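Long-range contacts in YlmD (Geobacillus stearothermophilus, PDB 6T1B), which cleaves adenosine, inosine and S-methyl-5'-thioadenosine with phosphate, releasing the free purine base, and also deaminates adenosine at a site with a catalytic zinc ion: residues P128-A133 / Y173-P178; Y185-R190 / Y215-K220; R196-P201 / R224-A229. One frame throughout, in Å; residues are numbered along the deposited sequence.

Interaction 1 (P128-A133 / Y173-P178)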
# COMPACT_ATOMS: atom_id res chain seq x y z
N PRO A 128 1.57 -0.84 -2.71
CA PRO A 128 0.72 -1.12 -1.54
C PRO A 128 0.55 -2.62 -1.39
O PRO A 128 0.11 -3.31 -2.32
CB PRO A 128 -0.60 -0.42 -1.89
CG PRO A 128 -0.67 -0.42 -3.39
CD PRO A 128 0.76 -0.59 -3.92
N ILE A 129 0.90 -3.15 -0.23
CA ILE A 129 0.83 -4.58 0.02
C ILE A 129 -0.22 -4.81 1.10
O ILE A 129 -0.06 -4.36 2.24
CB ILE A 129 2.19 -5.18 0.42
CG1 ILE A 129 3.32 -4.77 -0.52
CG2 ILE A 129 2.05 -6.70 0.44
CD1 ILE A 129 4.66 -5.26 -0.07
N TYR A 130 -1.32 -5.46 0.72
CA TYR A 130 -2.42 -5.74 1.62
C TYR A 130 -2.31 -7.18 2.10
O TYR A 130 -2.10 -8.10 1.30
CB TYR A 130 -3.76 -5.61 0.87
CG TYR A 130 -4.06 -4.28 0.19
CD1 TYR A 130 -3.40 -3.90 -0.97
CD2 TYR A 130 -5.06 -3.44 0.67
CE1 TYR A 130 -3.69 -2.70 -1.62
CE2 TYR A 130 -5.36 -2.26 0.04
CZ TYR A 130 -4.66 -1.89 -1.11
OH TYR A 130 -4.98 -0.71 -1.78
N PHE A 131 -2.53 -7.40 3.41
CA PHE A 131 -2.42 -8.70 4.02
C PHE A 131 -3.72 -9.04 4.75
O PHE A 131 -4.32 -8.16 5.39
CB PHE A 131 -1.31 -8.71 5.08
CG PHE A 131 0.07 -8.42 4.57
CD1 PHE A 131 0.49 -7.14 4.31
CD2 PHE A 131 0.98 -9.44 4.43
CE1 PHE A 131 1.79 -6.91 3.90
CE2 PHE A 131 2.27 -9.21 4.01
CZ PHE A 131 2.67 -7.95 3.75
N VAL A 132 -4.11 -10.30 4.70
CA VAL A 132 -5.25 -10.74 5.48
C VAL A 132 -4.99 -12.17 5.91
O VAL A 132 -4.46 -12.99 5.15
CB VAL A 132 -6.58 -10.61 4.69
CG1 VAL A 132 -6.63 -11.50 3.48
CG2 VAL A 132 -7.78 -10.82 5.61
N ALA A 133 -5.35 -12.47 7.15
CA ALA A 133 -5.47 -13.85 7.62
C ALA A 133 -6.93 -13.97 8.05
O ALA A 133 -7.29 -13.65 9.20
CB ALA A 133 -4.50 -14.14 8.76
N TYR A 173 -2.93 -14.35 3.12
CA TYR A 173 -3.24 -14.01 1.74
C TYR A 173 -2.83 -12.56 1.53
O TYR A 173 -2.91 -11.73 2.44
CB TYR A 173 -4.72 -14.19 1.44
CG TYR A 173 -5.23 -15.59 1.67
CD1 TYR A 173 -5.42 -16.47 0.61
CD2 TYR A 173 -5.55 -16.03 2.94
CE1 TYR A 173 -5.88 -17.75 0.82
CE2 TYR A 173 -6.01 -17.31 3.15
CZ TYR A 173 -6.18 -18.16 2.10
OH TYR A 173 -6.67 -19.43 2.34
N VAL A 174 -2.36 -12.27 0.32
CA VAL A 174 -1.78 -10.97 0.01
C VAL A 174 -2.35 -10.46 -1.30
O VAL A 174 -2.49 -11.22 -2.25
CB VAL A 174 -0.24 -11.05 -0.09
CG1 VAL A 174 0.29 -9.74 -0.62
CG2 VAL A 174 0.37 -11.41 1.27
N ALA A 175 -2.64 -9.16 -1.35
CA ALA A 175 -2.90 -8.50 -2.62
C ALA A 175 -1.85 -7.42 -2.78
O ALA A 175 -1.63 -6.62 -1.86
CB ALA A 175 -4.29 -7.89 -2.66
N ILE A 176 -1.17 -7.41 -3.92
CA ILE A 176 -0.22 -6.37 -4.28
C ILE A 176 -0.96 -5.44 -5.22
O ILE A 176 -1.45 -5.88 -6.27
CB ILE A 176 1.04 -6.98 -4.91
CG1 ILE A 176 1.82 -7.74 -3.85
CG2 ILE A 176 1.90 -5.92 -5.57
CD1 ILE A 176 2.88 -8.64 -4.41
N GLY A 177 -1.12 -4.19 -4.82
CA GLY A 177 -1.99 -3.27 -5.52
C GLY A 177 -1.31 -2.48 -6.61
O GLY A 177 -0.13 -2.69 -6.92
N PRO A 178 -2.07 -1.57 -7.23
CA PRO A 178 -1.52 -0.71 -8.29
C PRO A 178 -0.29 0.05 -7.83
O PRO A 178 -0.25 0.61 -6.73
CB PRO A 178 -2.69 0.23 -8.59
CG PRO A 178 -3.91 -0.56 -8.24
CD PRO A 178 -3.51 -1.33 -7.01

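Interaction 2 (Y185-R190 / Y215-K220)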
# COMPACT_ATOMS: atom_id res chain seq x y z
N TYR A 185 9.46 2.54 -14.65
CA TYR A 185 10.35 2.75 -13.50
C TYR A 185 11.73 2.23 -13.85
O TYR A 185 11.96 1.01 -13.88
CB TYR A 185 9.81 2.03 -12.27
CG TYR A 185 10.47 2.39 -10.96
CD1 TYR A 185 11.09 3.62 -10.76
CD2 TYR A 185 10.46 1.49 -9.90
CE1 TYR A 185 11.69 3.93 -9.54
CE2 TYR A 185 11.04 1.80 -8.69
CZ TYR A 185 11.65 3.01 -8.51
OH TYR A 185 12.24 3.31 -7.30
N THR A 186 12.66 3.14 -14.11
CA THR A 186 14.04 2.81 -14.44
C THR A 186 14.94 3.28 -13.30
O THR A 186 14.83 4.43 -12.87
CB THR A 186 14.47 3.47 -15.75
OG1 THR A 186 13.66 2.95 -16.82
CG2 THR A 186 15.94 3.18 -16.05
N VAL A 187 15.81 2.40 -12.83
CA VAL A 187 16.69 2.66 -11.69
C VAL A 187 18.12 2.29 -12.08
O VAL A 187 18.39 1.75 -13.15
CB VAL A 187 16.25 1.90 -10.43
CG1 VAL A 187 14.80 2.24 -10.10
CG2 VAL A 187 16.45 0.39 -10.60
N ASP A 188 19.05 2.59 -11.17
CA ASP A 188 20.47 2.40 -11.39
C ASP A 188 21.01 1.22 -10.58
O ASP A 188 20.29 0.55 -9.85
CB ASP A 188 21.25 3.69 -11.10
CG ASP A 188 21.04 4.20 -9.69
OD1 ASP A 188 20.62 3.42 -8.81
OD2 ASP A 188 21.28 5.41 -9.45
N ASP A 189 22.32 0.96 -10.74
CA ASP A 189 22.93 -0.18 -10.05
C ASP A 189 22.76 -0.08 -8.54
O ASP A 189 22.65 -1.11 -7.87
CB ASP A 189 24.42 -0.25 -10.38
CG ASP A 189 24.67 -0.73 -11.78
OD1 ASP A 189 24.25 -1.87 -12.08
OD2 ASP A 189 25.25 0.03 -12.58
N ARG A 190 22.78 1.13 -8.00
CA ARG A 190 22.62 1.29 -6.56
C ARG A 190 21.32 0.64 -6.08
O ARG A 190 21.31 -0.10 -5.09
CB ARG A 190 22.63 2.78 -6.22
CG ARG A 190 22.56 3.11 -4.74
CD ARG A 190 21.13 3.27 -4.27
NE ARG A 190 20.48 4.48 -4.76
CZ ARG A 190 20.41 5.63 -4.08
NH1 ARG A 190 19.78 6.67 -4.60
NH2 ARG A 190 20.98 5.72 -2.89
N TYR A 215 18.05 -0.10 -15.26
CA TYR A 215 17.23 -1.29 -15.08
C TYR A 215 15.76 -0.92 -14.97
O TYR A 215 15.39 -0.07 -14.16
CB TYR A 215 17.65 -2.03 -13.82
CG TYR A 215 19.11 -2.38 -13.82
CD1 TYR A 215 20.05 -1.49 -13.32
CD2 TYR A 215 19.56 -3.58 -14.34
CE1 TYR A 215 21.39 -1.79 -13.33
CE2 TYR A 215 20.90 -3.89 -14.35
CZ TYR A 215 21.81 -2.99 -13.84
OH TYR A 215 23.15 -3.29 -13.86
N ALA A 216 14.95 -1.56 -15.81
CA ALA A 216 13.51 -1.52 -15.63
C ALA A 216 13.13 -2.43 -14.47
O ALA A 216 13.34 -3.65 -14.54
CB ALA A 216 12.83 -2.00 -16.91
N LEU A 217 12.60 -1.85 -13.40
CA LEU A 217 12.41 -2.56 -12.14
C LEU A 217 10.94 -2.82 -11.89
O LEU A 217 10.11 -1.92 -12.04
CB LEU A 217 12.99 -1.73 -11.00
CG LEU A 217 12.74 -2.20 -9.58
CD1 LEU A 217 13.30 -3.58 -9.37
CD2 LEU A 217 13.35 -1.24 -8.61
N ASP A 218 10.63 -4.05 -11.49
CA ASP A 218 9.26 -4.49 -11.18
C ASP A 218 9.18 -4.69 -9.66
O ASP A 218 9.46 -5.79 -9.16
CB ASP A 218 8.93 -5.77 -11.93
CG ASP A 218 7.47 -6.17 -11.77
OD1 ASP A 218 7.03 -7.04 -12.56
OD2 ASP A 218 6.78 -5.62 -10.89
N LEU A 219 8.84 -3.63 -8.93
CA LEU A 219 8.75 -3.74 -7.48
C LEU A 219 7.63 -4.66 -7.04
O LEU A 219 7.70 -5.25 -5.96
CB LEU A 219 8.57 -2.37 -6.83
CG LEU A 219 9.82 -1.51 -6.67
CD1 LEU A 219 9.40 -0.18 -6.05
CD2 LEU A 219 10.89 -2.19 -5.84
N LYS A 220 6.57 -4.79 -7.84
CA LYS A 220 5.51 -5.72 -7.47
C LYS A 220 6.08 -7.13 -7.41
O LYS A 220 5.87 -7.85 -6.43
CB LYS A 220 4.37 -5.68 -8.49
CG LYS A 220 3.57 -4.40 -8.53
CD LYS A 220 2.49 -4.53 -9.59
CE LYS A 220 1.79 -3.23 -9.81
NZ LYS A 220 1.06 -3.32 -11.10

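Interaction 3 (R196-P201 / R224-A229)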
# COMPACT_ATOMS: atom_id res chain seq x y z
N ARG A 196 19.28 -7.04 -4.46
CA ARG A 196 19.77 -8.39 -4.67
C ARG A 196 19.85 -9.20 -3.38
O ARG A 196 19.43 -10.38 -3.40
CB ARG A 196 21.13 -8.39 -5.39
CG ARG A 196 21.00 -8.33 -6.89
CD ARG A 196 22.12 -9.08 -7.62
NE ARG A 196 22.22 -8.61 -9.00
CZ ARG A 196 22.68 -7.41 -9.33
NH1 ARG A 196 23.09 -6.59 -8.37
NH2 ARG A 196 22.72 -7.04 -10.60
N PRO A 197 20.32 -8.66 -2.26
CA PRO A 197 20.46 -9.48 -1.05
C PRO A 197 19.16 -9.99 -0.48
O PRO A 197 19.18 -10.89 0.37
CB PRO A 197 21.16 -8.54 -0.05
CG PRO A 197 21.82 -7.50 -0.90
CD PRO A 197 20.93 -7.33 -2.09
N THR A 198 18.02 -9.43 -0.88
CA THR A 198 16.74 -9.78 -0.28
C THR A 198 16.04 -10.93 -0.99
O THR A 198 14.97 -11.37 -0.54
CB THR A 198 15.81 -8.57 -0.27
OG1 THR A 198 15.32 -8.34 -1.60
CG2 THR A 198 16.52 -7.32 0.23
N LEU A 199 16.59 -11.41 -2.10
CA LEU A 199 15.96 -12.46 -2.88
C LEU A 199 16.76 -13.75 -2.76
O LEU A 199 17.97 -13.71 -2.55
CB LEU A 199 15.90 -12.07 -4.36
CG LEU A 199 15.23 -10.73 -4.66
CD1 LEU A 199 15.53 -10.28 -6.08
CD2 LEU A 199 13.72 -10.80 -4.44
N PRO A 200 16.11 -14.91 -2.89
CA PRO A 200 16.85 -16.17 -2.78
C PRO A 200 17.92 -16.27 -3.84
O PRO A 200 17.77 -15.73 -4.96
CB PRO A 200 15.76 -17.23 -2.98
CG PRO A 200 14.49 -16.56 -2.58
CD PRO A 200 14.66 -15.12 -3.00
N PRO A 201 19.02 -16.96 -3.55
CA PRO A 201 20.14 -17.00 -4.51
C PRO A 201 19.77 -17.49 -5.90
O PRO A 201 20.31 -17.00 -6.89
CB PRO A 201 21.16 -17.93 -3.83
CG PRO A 201 20.80 -17.91 -2.38
CD PRO A 201 19.31 -17.73 -2.32
N ARG A 224 6.55 -9.83 -4.39
CA ARG A 224 6.00 -11.17 -4.49
C ARG A 224 7.06 -12.21 -4.18
O ARG A 224 6.81 -13.17 -3.44
CB ARG A 224 5.41 -11.40 -5.89
CG ARG A 224 4.89 -12.80 -6.12
CD ARG A 224 4.23 -12.95 -7.49
NE ARG A 224 4.03 -14.35 -7.77
CZ ARG A 224 4.94 -15.13 -8.34
NH1 ARG A 224 6.12 -14.65 -8.71
NH2 ARG A 224 4.68 -16.42 -8.53
N LEU A 225 8.25 -12.07 -4.77
CA LEU A 225 9.31 -13.05 -4.55
C LEU A 225 9.71 -13.10 -3.08
O LEU A 225 9.96 -14.18 -2.53
CB LEU A 225 10.51 -12.72 -5.43
CG LEU A 225 10.29 -12.89 -6.94
CD1 LEU A 225 11.45 -12.26 -7.71
CD2 LEU A 225 10.16 -14.34 -7.31
N GLN A 226 9.75 -11.94 -2.42
CA GLN A 226 10.05 -11.92 -0.99
C GLN A 226 8.97 -12.64 -0.20
O GLN A 226 9.28 -13.37 0.74
CB GLN A 226 10.21 -10.49 -0.48
CG GLN A 226 11.52 -9.85 -0.87
CD GLN A 226 11.68 -8.45 -0.28
OE1 GLN A 226 10.93 -8.05 0.60
NE2 GLN A 226 12.70 -7.73 -0.75
N LEU A 227 7.70 -12.39 -0.53
CA LEU A 227 6.61 -13.04 0.20
C LEU A 227 6.66 -14.54 0.04
O LEU A 227 6.42 -15.29 1.00
CB LEU A 227 5.26 -12.51 -0.28
CG LEU A 227 5.01 -11.07 0.13
CD1 LEU A 227 3.91 -10.46 -0.74
CD2 LEU A 227 4.61 -10.95 1.59
N LEU A 228 6.92 -15.01 -1.18
CA LEU A 228 7.08 -16.44 -1.41
C LEU A 228 8.19 -16.99 -0.54
O LEU A 228 8.03 -18.03 0.10
CB LEU A 228 7.38 -16.69 -2.89
CG LEU A 228 6.21 -16.45 -3.83
CD1 LEU A 228 6.69 -16.29 -5.28
CD2 LEU A 228 5.20 -17.58 -3.71
N ALA A 229 9.33 -16.29 -0.49
CA ALA A 229 10.45 -16.76 0.32
C ALA A 229 10.12 -16.78 1.80
O ALA A 229 10.64 -17.62 2.55
CB ALA A 229 11.67 -15.87 0.08

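Interaction 1 (P128-A133 / Y173-P178)
Tyr-173 opens an antiparallel ladder by trading two backbone bonds with Val-132, while its CB rests 3.9 Å from Val-132 CG1. Beyond the strand pair, its ring stacks on His-236. Val-174, in a non-hydrogen-bonded pair with Phe-131, turns its two methyls to different neighbours on the side facing helix 219-229. With CG1 anti to the backbone N (chi1 171°), that methyl lies 3.7 Å from Ile-129 CG2, and CG2 runs alongside Phe-131, 3.8 Å from its CD2. Ala-175 exchanges both backbone bonds with Tyr-130. Its O takes Tyr-130 N at 2.8 Å and also lies in the plane of the Tyr-130 ring, 3.4 Å from CD1 at the edge; the hydroxyl at the other end of that ring bonds to Gly-27 O. Ile-176 touches Ile-129 only loosely and packs on Lys-220. At Gly-177 the strand has ended, yet its N still reaches Pro-128 O at 2.9 Å in a nearly straight bond (172°). Pro-178 closes the contact, its O 3.2 Å from Pro-128 CD. Five backbone hydrogen bonds satisfy these largely buried polar atoms inside a mixed sheet, so the hold between the strands does not depend on side-chain polarity.

Interaction 2 (Y185-R190 / Y215-K220)
Tyr-215 OH donates to Asp-189 OD1 across 2.5 Å, a short bond that ties a strand to the first turn of helix 189-195. The hydroxyl arrives on the syn side of OD1, 20° out of the carboxylate plane. Carboxylate and phenol ring stand 70° apart, with Asp-189 CG at the edge of the ring and in its plane. A bond this short should restrain the carboxylate and the phenol. The Tyr-215 backbone is gripped as well: its N gives to Val-187 O at 2.8 Å and its O receives Val-187 N. Two residues along, past the non-hydrogen-bonded pair Thr-186/Ala-216, Leu-217 N bonds to Tyr-185 O at 3.0 Å in a nearly straight line. Beside these bonds an apolar patch forms. Tyr-185 CG is anti to the backbone N (chi1 -168°), which carries the ring along Leu-217 until CE2 lies 3.8 Å from Leu-217 CD2 and 3.7 Å from Leu-219 CD1. Val-187 CG2 reaches the same leucine methyl, Leu-217 CD2, at 4.0 Å. Trp-207 meets the Tyr-215 ring nearly at right angles. Each segment passes from strand to helix, and Asp-188 and Asp-218 are the N-caps, bonding to Val-191 N and Glu-221 N: two strand-to-helix junctions joined along the edge of a small three-stranded antiparallel sheet.

Interaction 3 (R196-P201 / R224-A229)
The flat carboxamide of Gln-226 meets Thr-198 through its nitrogen end: NE2 lies 2.8 Å from Thr-198 OG1 and 3.3 Å from Thr-198 CB. Within the helix, Leu-228 CD1 covers one face of the Arg-224 guanidinium, 3.7 Å above its plane. What meets here is the C-terminal half of helix 219-229 and a 3-10 turn with the proline-rich loop that follows helix 189-195. The NE2 to OG1 bond is weak, bent to 132° at the hydrogen. The stronger acceptor of NE2 is Thr-149 O, outside the two segments, and Thr-198 OG1 in turn is bonded to Leu-195 O, the carbonyl that ends the preceding helix. The amide nitrogen therefore links three parts of the chain, which should restrain the amide. Gln-226 reaches the threonine because its chain is extended beyond CG (chi2 -177°). Next to the polar bridge, Leu-199 crosses Leu-225 at a slant and brings CD2 to 3.9 Å from Leu-225 CB; the same methyl is 4.3 Å from Gln-226 CG. Pro-206 and Trp-207 back Leu-199 from beyond the two segments, and Pro-206 also touches Leu-225. Toward the helix end the contact thins to a single apolar touch at the surface, where the Pro-200 ring offers CG to Ala-229 CB at 3.9 Å.

Helix 219-229 connects all three contacts. It starts within interaction 2 and continues into interaction 3, whose centre is about 15 Å from that of interaction 2; Leu-227 on its inner side packs onto interaction 1, with CD1 3.7 Å from Val-174 CG1. Lys-220 joins interactions 1 and 2, its CE 3.5 Å from Gly-177 O. Interaction 1 lies nearest the inosine: the side chain of Pro-128 is about 9 Å from it. The side chains of both Pro-128 and Leu-219 are about 6 Å from that of Cys-126, a ligand of the catalytic zinc. Interaction 2 borders the second, probably structural zinc, about 8 Å from the Tyr-185 side chain, whereas interaction 3 lies away from both metal sites.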